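Long-range contacts in Epf (Streptococcus pyogenes, PDB 4ES8), which probably attaches the bacterium to host cells as a surface adhesin, through an N-terminal domain that contains a carbohydrate-binding module: residues 211-216 / 297-302; 115-120 / 173-178; 24-29 / 101-106; 244-249 / 265-270. All coordinates share one frame; numbering follows the deposited sequence.

Interaction 1. Residues 211-216 / 297-302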
loop_
_atom_site.group_PDB
_atom_site.type_symbol
_atom_site.label_atom_id
_atom_site.label_comp_id
_atom_site.label_asym_id
_atom_site.label_seq_id
_atom_site.Cartn_x
_atom_site.Cartn_y
_atom_site.Cartn_z
ATOM N N ILE A 211 2.835 3.309 6.554
ATOM C CA ILE A 211 2.871 2.807 5.181
ATOM C C ILE A 211 3.053 3.997 4.261
ATOM O O ILE A 211 2.369 5.009 4.430
ATOM C CB ILE A 211 1.670 1.923 4.770
ATOM C CG1 ILE A 211 1.817 1.396 3.323
ATOM C CG2 ILE A 211 0.315 2.640 4.984
ATOM C CD1 ILE A 211 0.649 0.483 2.849
ATOM N N ILE A 212 3.927 3.876 3.263
ATOM C CA ILE A 212 4.126 4.951 2.289
ATOM C C ILE A 212 4.150 4.377 0.901
ATOM O O ILE A 212 4.502 3.200 0.711
ATOM C CB ILE A 212 5.424 5.762 2.544
ATOM C CG1 ILE A 212 6.686 4.861 2.559
ATOM C CG2 ILE A 212 5.281 6.576 3.852
ATOM C CD1 ILE A 212 8.000 5.636 2.283
ATOM N N ASP A 213 3.764 5.201 -0.066
ATOM C CA ASP A 213 3.854 4.839 -1.470
ATOM C C ASP A 213 5.325 4.957 -1.888
ATOM O O ASP A 213 5.956 5.974 -1.597
ATOM C CB ASP A 213 2.946 5.779 -2.268
ATOM C CG ASP A 213 2.738 5.358 -3.709
ATOM O OD1 ASP A 213 3.713 4.961 -4.353
ATOM O OD2 ASP A 213 1.589 5.425 -4.181
ATOM N N VAL A 214 5.883 3.902 -2.522
ATOM C CA VAL A 214 7.292 3.937 -2.970
ATOM C C VAL A 214 7.380 3.646 -4.475
ATOM O O VAL A 214 8.439 3.253 -4.981
ATOM C CB VAL A 214 8.175 2.962 -2.159
ATOM C CG1 VAL A 214 8.322 3.444 -0.724
ATOM C CG2 VAL A 214 7.634 1.533 -2.218
ATOM N N THR A 215 6.284 3.899 -5.200
ATOM C CA THR A 215 6.232 3.662 -6.633
ATOM C C THR A 215 7.288 4.475 -7.386
ATOM O O THR A 215 7.389 5.679 -7.203
ATOM C CB THR A 215 4.847 4.049 -7.136
ATOM O OG1 THR A 215 3.860 3.320 -6.388
ATOM C CG2 THR A 215 4.671 3.787 -8.602
ATOM N N ASN A 216 8.008 3.822 -8.300
ATOM C CA ASN A 216 8.934 4.541 -9.168
ATOM C C ASN A 216 8.161 5.219 -10.272
ATOM O O ASN A 216 7.240 4.620 -10.842
ATOM C CB ASN A 216 9.966 3.589 -9.775
ATOM C CG ASN A 216 10.914 3.049 -8.746
ATOM O OD1 ASN A 216 11.457 3.792 -7.922
ATOM N ND2 ASN A 216 11.109 1.741 -8.771
ATOM N N GLN A 297 6.536 11.095 -9.608
ATOM C CA GLN A 297 5.464 10.256 -9.077
ATOM C C GLN A 297 4.833 11.062 -7.929
ATOM O O GLN A 297 5.497 11.260 -6.913
ATOM C CB GLN A 297 6.025 8.902 -8.627
ATOM C CG GLN A 297 5.051 7.745 -8.877
ATOM C CD GLN A 297 3.708 8.012 -8.246
ATOM O OE1 GLN A 297 3.635 8.203 -7.024
ATOM N NE2 GLN A 297 2.655 8.171 -9.063
ATOM N N LYS A 298 3.595 11.562 -8.097
ATOM C CA LYS A 298 3.045 12.487 -7.090
ATOM C C LYS A 298 2.846 11.877 -5.724
ATOM O O LYS A 298 2.913 12.603 -4.733
ATOM C CB LYS A 298 1.726 13.089 -7.542
ATOM C CG LYS A 298 1.845 14.101 -8.658
ATOM C CD LYS A 298 0.441 14.482 -9.032
ATOM C CE LYS A 298 0.343 15.898 -9.469
ATOM N NZ LYS A 298 -1.083 16.252 -9.694
ATOM N N GLN A 299 2.592 10.563 -5.647
ATOM C CA GLN A 299 2.349 9.963 -4.338
ATOM C C GLN A 299 3.656 9.594 -3.638
ATOM O O GLN A 299 3.787 9.849 -2.440
ATOM C CB GLN A 299 1.436 8.732 -4.443
ATOM C CG GLN A 299 0.006 9.094 -4.852
ATOM C CD GLN A 299 -0.158 9.450 -6.307
ATOM O OE1 GLN A 299 0.412 8.826 -7.203
ATOM N NE2 GLN A 299 -0.991 10.443 -6.568
ATOM N N SER A 300 4.606 8.948 -4.350
ATOM C CA SER A 300 5.849 8.532 -3.704
ATOM C C SER A 300 6.858 9.682 -3.594
ATOM O O SER A 300 7.829 9.574 -2.843
ATOM C CB SER A 300 6.478 7.393 -4.491
ATOM O OG SER A 300 6.978 7.904 -5.719
ATOM N N LYS A 301 6.655 10.733 -4.422
ATOM C CA LYS A 301 7.495 11.932 -4.540
ATOM C C LYS A 301 8.814 11.657 -5.263
ATOM O O LYS A 301 9.691 12.528 -5.293
ATOM C CB LYS A 301 7.777 12.606 -3.169
ATOM C CG LYS A 301 6.531 12.877 -2.323
ATOM C CD LYS A 301 5.583 13.814 -3.047
ATOM C CE LYS A 301 4.319 14.117 -2.287
ATOM N NZ LYS A 301 3.397 14.896 -3.160
ATOM N N LYS A 302 8.965 10.455 -5.848
ATOM C CA LYS A 302 10.164 10.101 -6.603
ATOM C C LYS A 302 10.131 10.740 -7.984
ATOM O O LYS A 302 9.097 10.707 -8.645
ATOM C CB LYS A 302 10.293 8.574 -6.707
ATOM C CG LYS A 302 10.573 7.906 -5.372
ATOM C CD LYS A 302 10.558 6.392 -5.561
ATOM C CE LYS A 302 10.935 5.668 -4.301
ATOM N NZ LYS A 302 11.101 4.221 -4.573
HETATM O O HOH W 1 8.451 7.163 -1.477
HETATM O O HOH W 2 13.495 4.038 -5.916
#
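The junction between the N-terminal β-sandwich and the smaller fibronectin-like domain runs through this contact, where Asp213 to Asn216, leaving strand 202-213, meet the turn Gln297-Lys302. Ser300 holds the centre. With OG set between its backbone N and carbonyl carbon (chi1 71°), the hydroxyl donates to Thr215 O at 2.7 Å, in the plane of that carbonyl. The same OG accepts from Lys302 N, an ST turn that gives the hydroxyl a second bond. Lys302, extended beyond CG, brings NZ to Val214 O at 2.9 Å. A weak second bond from NZ goes to Asn216 OD1, and a water also bridges Lys302 NZ and Asn216 OD1; Asn216 ND2 hydrogen-bonds Asp240 OD2. On the other flank Asp213 OD2 lies 3.3 Å from Gln299 CB, while OD1 takes both Thr215 N and Thr215 OG1, closing an Asx turn. Gln297 OE1 accepts from the backbone N of Gln299 and of Ser300, which shapes the turn, and Gln297 CG packs 4.0 Å from Thr215 CG2. His112, just ahead of strand 113-123, bonds Asp213 OD2 and touches Thr215, Gln297 and Gln299, so that the end of strand 202-213 is joined to the loop between strands 290-297 and 307-310.

Interaction 2. Residues 115-120 / 173-178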
loop_
_atom_site.group_PDB
_atom_site.type_symbol
_atom_site.label_atom_id
_atom_site.label_comp_id
_atom_site.label_asym_id
_atom_site.label_seq_id
_atom_site.Cartn_x
_atom_site.Cartn_y
_atom_site.Cartn_z
ATOM N N LYS A 115 5.432 0.484 0.985
ATOM C CA LYS A 115 6.382 0.049 2.004
ATOM C C LYS A 115 5.753 0.233 3.369
ATOM O O LYS A 115 5.494 1.373 3.764
ATOM C CB LYS A 115 7.700 0.842 1.907
ATOM C CG LYS A 115 8.705 0.526 3.024
ATOM C CD LYS A 115 9.854 1.543 3.068
ATOM C CE LYS A 115 10.930 1.120 4.049
ATOM N NZ LYS A 115 12.062 2.088 4.099
ATOM N N ILE A 116 5.505 -0.870 4.067
ATOM C CA ILE A 116 4.971 -0.863 5.426
ATOM C C ILE A 116 6.136 -1.031 6.377
ATOM O O ILE A 116 7.022 -1.873 6.142
ATOM C CB ILE A 116 3.961 -2.020 5.615
ATOM C CG1 ILE A 116 2.674 -1.826 4.827
ATOM C CG2 ILE A 116 3.676 -2.290 7.107
ATOM C CD1 ILE A 116 1.764 -3.099 4.837
ATOM N N THR A 117 6.131 -0.259 7.481
ATOM C CA THR A 117 7.133 -0.416 8.530
ATOM C C THR A 117 6.407 -0.462 9.848
ATOM O O THR A 117 5.370 0.178 10.008
ATOM C CB THR A 117 8.182 0.703 8.499
ATOM O OG1 THR A 117 7.542 1.981 8.587
ATOM C CG2 THR A 117 9.056 0.651 7.241
ATOM N N PHE A 118 6.932 -1.232 10.801
ATOM C CA PHE A 118 6.366 -1.284 12.149
ATOM C C PHE A 118 7.372 -1.896 13.060
ATOM O O PHE A 118 8.399 -2.382 12.589
ATOM C CB PHE A 118 5.027 -2.061 12.207
ATOM C CG PHE A 118 5.104 -3.505 11.755
ATOM C CD1 PHE A 118 5.071 -3.830 10.409
ATOM C CD2 PHE A 118 5.219 -4.536 12.683
ATOM C CE1 PHE A 118 5.146 -5.171 9.997
ATOM C CE2 PHE A 118 5.326 -5.872 12.270
ATOM C CZ PHE A 118 5.279 -6.184 10.930
ATOM N N GLU A 119 7.070 -1.899 14.359
ATOM C CA GLU A 119 7.947 -2.559 15.309
ATOM C C GLU A 119 7.279 -3.822 15.797
ATOM O O GLU A 119 6.132 -3.775 16.254
ATOM C CB GLU A 119 8.247 -1.646 16.512
ATOM C CG GLU A 119 8.973 -0.367 16.134
ATOM C CD GLU A 119 9.322 0.471 17.343
ATOM O OE1 GLU A 119 10.061 -0.027 18.224
ATOM O OE2 GLU A 119 8.896 1.644 17.383
ATOM N N GLN A 120 7.988 -4.935 15.724
ATOM C CA GLN A 120 7.549 -6.166 16.352
ATOM C C GLN A 120 7.973 -6.040 17.802
ATOM O O GLN A 120 9.188 -6.012 18.090
ATOM C CB GLN A 120 8.173 -7.399 15.680
ATOM C CG GLN A 120 7.920 -8.698 16.439
ATOM C CD GLN A 120 6.436 -8.973 16.452
ATOM O OE1 GLN A 120 5.830 -9.175 15.400
ATOM N NE2 GLN A 120 5.820 -8.870 17.639
ATOM N N ASP A 173 12.463 -3.625 14.376
ATOM C CA ASP A 173 11.859 -2.994 13.213
ATOM C C ASP A 173 11.651 -3.989 12.083
ATOM O O ASP A 173 12.560 -4.767 11.749
ATOM C CB ASP A 173 12.748 -1.843 12.719
ATOM C CG ASP A 173 12.888 -0.664 13.668
ATOM O OD1 ASP A 173 12.167 -0.635 14.700
ATOM O OD2 ASP A 173 13.706 0.248 13.371
ATOM N N LYS A 174 10.474 -3.918 11.457
ATOM C CA LYS A 174 10.141 -4.741 10.305
ATOM C C LYS A 174 9.818 -3.872 9.101
ATOM O O LYS A 174 9.277 -2.760 9.254
ATOM C CB LYS A 174 8.913 -5.616 10.630
ATOM C CG LYS A 174 9.095 -6.544 11.841
ATOM C CD LYS A 174 10.272 -7.539 11.694
ATOM C CE LYS A 174 10.402 -8.328 12.972
ATOM N NZ LYS A 174 11.664 -9.134 12.968
ATOM N N THR A 175 10.086 -4.401 7.910
ATOM C CA THR A 175 9.762 -3.734 6.650
ATOM C C THR A 175 9.106 -4.738 5.743
ATOM O O THR A 175 9.641 -5.839 5.561
ATOM C CB THR A 175 11.021 -3.146 5.984
ATOM O OG1 THR A 175 11.689 -2.240 6.869
ATOM C CG2 THR A 175 10.701 -2.446 4.645
ATOM N N ILE A 176 7.937 -4.368 5.166
ATOM C CA ILE A 176 7.205 -5.226 4.235
ATOM C C ILE A 176 6.876 -4.416 3.016
ATOM O O ILE A 176 6.325 -3.325 3.159
ATOM C CB ILE A 176 5.923 -5.831 4.855
ATOM C CG1 ILE A 176 6.249 -6.651 6.127
ATOM C CG2 ILE A 176 5.148 -6.678 3.807
ATOM C CD1 ILE A 176 5.026 -7.164 6.918
ATOM N N SER A 177 7.229 -4.917 1.821
ATOM C CA SER A 177 6.895 -4.188 0.603
ATOM C C SER A 177 5.956 -5.052 -0.233
ATOM O O SER A 177 5.981 -6.280 -0.113
ATOM C CB SER A 177 8.150 -3.813 -0.180
ATOM O OG SER A 177 8.922 -4.943 -0.547
ATOM N N PHE A 178 5.098 -4.411 -1.036
ATOM C CA PHE A 178 4.165 -5.144 -1.877
ATOM C C PHE A 178 3.649 -4.227 -2.954
ATOM O O PHE A 178 3.757 -3.002 -2.843
ATOM C CB PHE A 178 2.987 -5.739 -1.078
ATOM C CG PHE A 178 2.052 -4.710 -0.496
ATOM C CD1 PHE A 178 2.387 -4.016 0.666
ATOM C CD2 PHE A 178 0.844 -4.414 -1.119
ATOM C CE1 PHE A 178 1.526 -3.044 1.191
ATOM C CE2 PHE A 178 -0.020 -3.449 -0.584
ATOM C CZ PHE A 178 0.327 -2.777 0.569
HETATM O O HOH W 3 12.866 0.147 6.759
HETATM O O HOH W 4 11.884 -1.742 17.167
#
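Strands 115-120 and 173-178 run antiparallel, their axes 162° apart and 4.6 Å from each other at closest, with Ile116 facing Ile176 and Phe118 facing Lys174 as hydrogen-bonded pairs. The Ile116 pair is tight, with Ile116 N to Ile176 O at 2.7 Å; in the Phe118 pair the return bond from Phe118 N to Lys174 O stretches to 3.2 Å. On the buried side the Phe118 ring lies against Lys174 and Ile176. With chi1 at 60°, CG stands over the backbone and the ring leans across to strand 173-178, where Lys174 CB sits over one face as a CH-pi contact, 3.9 Å from the centroid. In one of its two conformers, Ile176 places CD1 at the ring edge. Lys174 then bends away at chi2, laying CE 3.6 Å from Gln120 CB and carrying NZ to a salt bridge with Glu162. Farther along, Ile116 CD1 lies 3.7 Å from Phe178 CE1. The opposite side carries Thr117 beside Thr175, and Glu119 beside Asp173, whose carboxylates are nearly perpendicular and share a donating water. Chemically the pair has two characters: the Ile116, Phe118 and Ile176 side packs on Leu188 of strand 186-194 in the sandwich core, while the like charges of Glu119 and Asp173 are probably eased by their water and by Asn208, which bonds Glu119 OE2.

Interaction 3. Residues 24-29 / 101-106. With GOL (glycerol), chain C.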
loop_
_atom_site.group_PDB
_atom_site.type_symbol
_atom_site.label_atom_id
_atom_site.label_comp_id
_atom_site.label_asym_id
_atom_site.label_seq_id
_atom_site.Cartn_x
_atom_site.Cartn_y
_atom_site.Cartn_z
ATOM N N ASP A 24 1.942 9.433 4.986
ATOM C CA ASP A 24 1.729 8.147 5.668
ATOM C C ASP A 24 0.295 7.762 5.343
ATOM O O ASP A 24 -0.615 8.595 5.517
ATOM C CB ASP A 24 1.970 8.242 7.192
ATOM C CG ASP A 24 1.599 7.021 8.039
ATOM O OD1 ASP A 24 1.343 5.930 7.463
ATOM O OD2 ASP A 24 1.592 7.148 9.276
ATOM N N LEU A 25 0.079 6.532 4.884
ATOM C CA LEU A 25 -1.266 6.123 4.491
ATOM C C LEU A 25 -1.922 5.131 5.433
ATOM O O LEU A 25 -2.911 4.476 5.042
ATOM C CB LEU A 25 -1.231 5.555 3.065
ATOM C CG LEU A 25 -0.681 6.510 2.009
ATOM C CD1 LEU A 25 -0.516 5.778 0.652
ATOM C CD2 LEU A 25 -1.572 7.787 1.877
ATOM N N MET A 26 -1.430 5.031 6.685
ATOM C CA MET A 26 -2.077 4.200 7.696
ATOM C C MET A 26 -3.394 4.791 8.102
ATOM O O MET A 26 -3.533 6.031 8.055
ATOM C CB MET A 26 -1.207 4.147 8.955
ATOM C CG MET A 26 -0.041 3.253 8.832
ATOM S SD MET A 26 -0.403 1.548 8.347
ATOM C CE MET A 26 -1.428 1.091 9.561
ATOM N N ASN A 27 -4.346 3.973 8.532
ATOM C CA ASN A 27 -5.591 4.479 9.095
ATOM C C ASN A 27 -5.771 3.747 10.422
ATOM O O ASN A 27 -6.586 2.806 10.527
ATOM C CB ASN A 27 -6.797 4.366 8.168
ATOM C CG ASN A 27 -7.958 5.217 8.675
ATOM O OD1 ASN A 27 -7.824 5.993 9.647
ATOM N ND2 ASN A 27 -9.098 5.113 8.007
ATOM N N PHE A 28 -4.956 4.137 11.426
ATOM C CA PHE A 28 -4.933 3.476 12.725
ATOM C C PHE A 28 -5.212 4.503 13.824
ATOM O O PHE A 28 -4.298 5.251 14.196
ATOM C CB PHE A 28 -3.573 2.765 12.946
ATOM C CG PHE A 28 -3.451 2.073 14.282
ATOM C CD1 PHE A 28 -3.968 0.797 14.475
ATOM C CD2 PHE A 28 -2.784 2.681 15.341
ATOM C CE1 PHE A 28 -3.841 0.148 15.720
ATOM C CE2 PHE A 28 -2.658 2.033 16.575
ATOM C CZ PHE A 28 -3.190 0.769 16.759
ATOM N N LYS A 29 -6.473 4.560 14.311
ATOM C CA LYS A 29 -6.816 5.534 15.357
ATOM C C LYS A 29 -6.796 4.926 16.772
ATOM O O LYS A 29 -7.105 5.621 17.740
ATOM C CB LYS A 29 -8.163 6.197 15.068
ATOM C CG LYS A 29 -8.097 7.193 13.905
ATOM C CD LYS A 29 -7.868 8.608 14.381
ATOM C CE LYS A 29 -7.865 9.567 13.216
ATOM N NZ LYS A 29 -9.239 9.865 12.732
ATOM N N PHE A 101 -5.080 -9.449 13.806
ATOM C CA PHE A 101 -5.569 -8.082 13.706
ATOM C C PHE A 101 -5.465 -7.578 12.275
ATOM O O PHE A 101 -4.555 -7.967 11.539
ATOM C CB PHE A 101 -4.746 -7.150 14.609
ATOM C CG PHE A 101 -4.769 -7.591 16.054
ATOM C CD1 PHE A 101 -5.955 -7.604 16.777
ATOM C CD2 PHE A 101 -3.594 -7.964 16.702
ATOM C CE1 PHE A 101 -5.978 -8.026 18.106
ATOM C CE2 PHE A 101 -3.617 -8.374 18.028
ATOM C CZ PHE A 101 -4.805 -8.384 18.734
ATOM N N LYS A 102 -6.369 -6.678 11.881
ATOM C CA LYS A 102 -6.237 -5.989 10.611
ATOM C C LYS A 102 -6.107 -4.519 10.911
ATOM O O LYS A 102 -7.006 -3.925 11.531
ATOM C CB LYS A 102 -7.431 -6.259 9.664
ATOM C CG LYS A 102 -7.296 -7.581 8.928
ATOM C CD LYS A 102 -8.407 -7.735 7.871
ATOM C CE LYS A 102 -8.038 -8.764 6.847
ATOM N NZ LYS A 102 -9.019 -8.776 5.703
ATOM N N VAL A 103 -4.982 -3.932 10.514
ATOM C CA VAL A 103 -4.769 -2.484 10.648
ATOM C C VAL A 103 -4.916 -1.907 9.256
ATOM O O VAL A 103 -4.186 -2.274 8.317
ATOM C CB VAL A 103 -3.429 -2.142 11.296
ATOM C CG1 VAL A 103 -3.281 -0.625 11.375
ATOM C CG2 VAL A 103 -3.356 -2.735 12.699
ATOM N N ASN A 104 -5.957 -1.086 9.090
ATOM C CA ASN A 104 -6.322 -0.582 7.781
ATOM C C ASN A 104 -5.424 0.526 7.250
ATOM O O ASN A 104 -4.808 1.266 8.022
ATOM C CB ASN A 104 -7.754 -0.052 7.796
ATOM C CG ASN A 104 -8.799 -1.141 7.728
ATOM O OD1 ASN A 104 -8.502 -2.342 7.629
ATOM N ND2 ASN A 104 -10.064 -0.736 7.807
ATOM N N THR A 105 -5.336 0.596 5.932
ATOM C CA THR A 105 -4.707 1.707 5.234
ATOM C C THR A 105 -5.793 2.638 4.707
ATOM O O THR A 105 -6.980 2.261 4.638
ATOM C CB THR A 105 -3.847 1.218 4.035
ATOM O OG1 THR A 105 -4.719 0.808 2.968
ATOM C CG2 THR A 105 -2.905 0.045 4.416
ATOM N N LYS A 106 -5.378 3.813 4.238
ATOM C CA LYS A 106 -6.263 4.659 3.464
ATOM C C LYS A 106 -6.397 4.028 2.061
ATOM O O LYS A 106 -5.774 2.983 1.768
ATOM C CB LYS A 106 -5.683 6.087 3.365
ATOM C CG LYS A 106 -5.424 6.785 4.711
ATOM C CD LYS A 106 -6.681 7.187 5.435
ATOM C CE LYS A 106 -6.380 7.871 6.767
ATOM N NZ LYS A 106 -5.683 9.193 6.578
HETATM C C1 GOL C . -5.108 8.648 10.085
HETATM O O1 GOL C . -5.163 9.884 9.327
HETATM C C2 GOL C . -4.162 8.826 11.267
HETATM O O2 GOL C . -2.896 9.312 10.838
HETATM C C3 GOL C . -4.028 7.506 12.028
HETATM O O3 GOL C . -3.393 6.495 11.225
HETATM O O HOH W 5 -2.652 10.210 5.254
HETATM O O HOH W 6 -3.044 8.352 6.719
HETATM O O HOH W 7 -7.128 0.195 11.524
HETATM O O HOH W 8 -9.229 3.476 5.439
#
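Leu25 to Phe28 run roughly antiparallel to Val103 to Lys106, the end-to-end directions 139° apart, and only a short stretch pairs. Lys106 N gives a nearly straight bond to Leu25 O at 2.7 Å, and Asn27 N reaches Asn104 O at 2.8 Å, tilted from the carbonyl plane; between them Met26 faces Thr105 as a non-hydrogen-bonded pair. Lys106 dominates the side chains. Bent at chi2 and again at chi4 (66°), it curls back over the neighbouring segment, passing CG 3.4 Å from Leu25 O. The Lys106 and Asn27 side chains cross at about a right angle, with Lys106 CE 3.6 Å from Asn27 CG. From there NZ bonds O1 of a glycerol at 2.9 Å. The same glycerol accepts the amide of Phe28 at O3, with Phe28 N 2.8 Å away, so one small molecule spans both segments; it probably came from the crystallisation liquor. Asn27 ND2 is held by Asp37 and by a water that donates to Thr105 O. Beyond, Phe28 CD1 lies 3.5 Å from Val103 CG1. The short, weakly bonded strand 26-27 is thus added beside strand 97-105, which also pairs with 41-46 and 186-194, consistent with the β-sandwich of a carbohydrate-binding module.

Interaction 4. Residues 244-249 / 265-270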
loop_
_atom_site.group_PDB
_atom_site.type_symbol
_atom_site.label_atom_id
_atom_site.label_comp_id
_atom_site.label_asym_id
_atom_site.label_seq_id
_atom_site.Cartn_x
_atom_site.Cartn_y
_atom_site.Cartn_z
ATOM N N ASN A 244 -0.239 0.733 -14.586
ATOM C CA ASN A 244 -1.130 1.848 -14.258
ATOM C C ASN A 244 -0.259 3.047 -13.947
ATOM O O ASN A 244 0.330 3.100 -12.865
ATOM C CB ASN A 244 -2.078 1.540 -13.071
ATOM C CG ASN A 244 -2.966 2.720 -12.725
ATOM O OD1 ASN A 244 -3.174 3.621 -13.548
ATOM N ND2 ASN A 244 -3.540 2.754 -11.519
ATOM N N PHE A 245 -0.179 4.012 -14.878
ATOM C CA PHE A 245 0.696 5.159 -14.672
ATOM C C PHE A 245 0.025 6.289 -13.900
ATOM O O PHE A 245 0.616 7.356 -13.752
ATOM C CB PHE A 245 1.275 5.645 -16.004
ATOM C CG PHE A 245 2.099 4.561 -16.656
ATOM C CD1 PHE A 245 3.133 3.940 -15.965
ATOM C CD2 PHE A 245 1.832 4.152 -17.954
ATOM C CE1 PHE A 245 3.900 2.935 -16.570
ATOM C CE2 PHE A 245 2.608 3.147 -18.564
ATOM C CZ PHE A 245 3.628 2.549 -17.861
ATOM N N GLU A 246 -1.174 6.011 -13.336
ATOM C CA GLU A 246 -1.920 6.956 -12.506
ATOM C C GLU A 246 -1.028 7.652 -11.485
ATOM O O GLU A 246 -0.253 6.990 -10.766
ATOM C CB GLU A 246 -3.009 6.172 -11.770
ATOM C CG GLU A 246 -3.928 7.004 -10.909
ATOM C CD GLU A 246 -5.060 6.219 -10.271
ATOM O OE1 GLU A 246 -5.166 4.992 -10.490
ATOM O OE2 GLU A 246 -5.820 6.843 -9.503
ATOM N N GLY A 247 -1.173 8.968 -11.396
ATOM C CA GLY A 247 -0.444 9.749 -10.399
ATOM C C GLY A 247 0.876 10.320 -10.870
ATOM O O GLY A 247 1.462 11.146 -10.168
ATOM N N ASP A 248 1.387 9.873 -12.025
ATOM C CA ASP A 248 2.635 10.434 -12.532
ATOM C C ASP A 248 2.369 11.808 -13.130
ATOM O O ASP A 248 1.428 11.982 -13.916
ATOM C CB ASP A 248 3.248 9.506 -13.591
ATOM C CG ASP A 248 3.852 8.230 -13.044
ATOM O OD1 ASP A 248 3.559 7.882 -11.876
ATOM O OD2 ASP A 248 4.613 7.581 -13.778
ATOM N N GLU A 249 3.203 12.775 -12.747
ATOM C CA GLU A 249 3.128 14.146 -13.225
ATOM C C GLU A 249 4.175 14.337 -14.308
ATOM O O GLU A 249 5.372 14.266 -14.006
ATOM C CB GLU A 249 3.349 15.121 -12.061
ATOM C CG GLU A 249 3.340 16.577 -12.498
ATOM C CD GLU A 249 3.899 17.547 -11.481
ATOM O OE1 GLU A 249 5.142 17.600 -11.313
ATOM O OE2 GLU A 249 3.082 18.247 -10.839
ATOM N N VAL A 265 -1.186 11.949 -15.098
ATOM C CA VAL A 265 -1.774 10.754 -15.699
ATOM C C VAL A 265 -2.924 10.241 -14.812
ATOM O O VAL A 265 -2.795 10.192 -13.579
ATOM C CB VAL A 265 -0.695 9.675 -15.917
ATOM C CG1 VAL A 265 -1.299 8.416 -16.530
ATOM C CG2 VAL A 265 0.442 10.219 -16.784
ATOM N N THR A 266 -4.048 9.869 -15.457
ATOM C CA THR A 266 -5.224 9.405 -14.750
ATOM C C THR A 266 -5.234 7.869 -14.682
ATOM O O THR A 266 -4.358 7.199 -15.247
ATOM C CB THR A 266 -6.491 9.970 -15.430
ATOM O OG1 THR A 266 -6.459 9.586 -16.814
ATOM C CG2 THR A 266 -6.577 11.499 -15.326
ATOM N N LYS A 267 -6.248 7.311 -13.993
ATOM C CA LYS A 267 -6.333 5.869 -13.754
ATOM C C LYS A 267 -6.367 5.078 -15.050
ATOM O O LYS A 267 -7.272 5.268 -15.880
ATOM C CB LYS A 267 -7.567 5.535 -12.905
ATOM C CG LYS A 267 -7.646 4.053 -12.552
ATOM C CD LYS A 267 -8.824 3.744 -11.644
ATOM C CE LYS A 267 -8.816 2.265 -11.314
ATOM N NZ LYS A 267 -9.901 1.895 -10.362
ATOM N N ASP A 268 -5.392 4.162 -15.197
ATOM C CA ASP A 268 -5.241 3.263 -16.353
ATOM C C ASP A 268 -5.221 4.008 -17.713
ATOM O O ASP A 268 -5.680 3.473 -18.731
ATOM C CB ASP A 268 -6.337 2.190 -16.373
ATOM C CG ASP A 268 -6.191 1.179 -15.266
ATOM O OD1 ASP A 268 -5.049 0.737 -15.018
ATOM O OD2 ASP A 268 -7.218 0.834 -14.645
ATOM N N GLN A 269 -4.714 5.243 -17.717
ATOM C CA GLN A 269 -4.635 6.036 -18.943
ATOM C C GLN A 269 -3.710 5.343 -19.904
ATOM O O GLN A 269 -2.578 4.983 -19.552
ATOM C CB GLN A 269 -4.168 7.474 -18.650
ATOM C CG GLN A 269 -4.356 8.399 -19.856
ATOM C CD GLN A 269 -3.959 9.832 -19.621
ATOM O OE1 GLN A 269 -3.712 10.280 -18.483
ATOM N NE2 GLN A 269 -3.946 10.604 -20.713
ATOM N N GLN A 270 -4.194 5.137 -21.123
ATOM C CA GLN A 270 -3.437 4.403 -22.118
ATOM C C GLN A 270 -2.529 5.264 -22.966
ATOM O O GLN A 270 -2.781 6.452 -23.173
ATOM C CB GLN A 270 -4.391 3.617 -23.028
ATOM C CG GLN A 270 -5.180 2.554 -22.240
ATOM C CD GLN A 270 -4.257 1.542 -21.580
ATOM O OE1 GLN A 270 -3.518 0.815 -22.250
ATOM N NE2 GLN A 270 -4.206 1.542 -20.249
HETATM O O HOH W 9 -1.827 3.621 -17.215
#
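Asn244 OD1 takes two backbone amides, one from each segment: Asp268 N at 2.8 Å and Glu246 N at 3.1 Å. They arrive from opposite faces of the amide plane, well off the lone pairs, and the bond from Glu246 closes an Asx turn. The other end is held as well: ND2 donates to Glu246 OE1, which lies in the amide plane and uses its anti lone pair, and also bonds Lys110 O; the amide's rotation is thereby fixed. Two backbone bonds complete the join, with Gly247 N to Val265 O at 3.0 Å and Val265 N to Asp248 O at 2.9 Å. Each segment makes a type II turn, Phe245-Asp248 and Thr266-Gln269. Gly247 takes the third position of the first with phi at 93°, where a CB would be jammed against the preceding carbonyl oxygen. Outward from these bonds, the extended Glu246 chain lays OE1 3.4 Å from Lys267 CG, while Lys267 NZ itself goes to Glu183 and Asp268 OD2 to Lys110. Val265 fills the middle: its CB rests 3.4 Å from Phe245 O and its CG1 3.8 Å from Phe245 CB. The two turns lie at the open end of the hairpin, one leading into strand 248-253 and the other following strand 259-264. Val265 and Phe245 both pack on Leu236 of strand 231-237, and Gly247 O accepts from the backbone N of Lys298, just past strand 290-297.

In the fold
Interactions 1 and 4 form one continuous junction between the two domains, their centres about 13 Å apart; Gln297 NE2 bonds Asp248 OD1 at 3.0 Å, and Lys298 N bonds Gly247 O at 3.0 Å. Interaction 1 also ties back into the sandwich. Ile212 O meets Lys115 N of interaction 2 at 2.9 Å, since strands 202-213 and 113-123 are sheet neighbours, and Ile211 O meets Leu25 N of interaction 3 at 2.8 Å. Interactions 2 and 3 belong to the two facing sheets and do not touch, their nearest atoms about 6 Å apart. The bound sodium ion lies about 8 Å from the side chain of Ser177 in interaction 2.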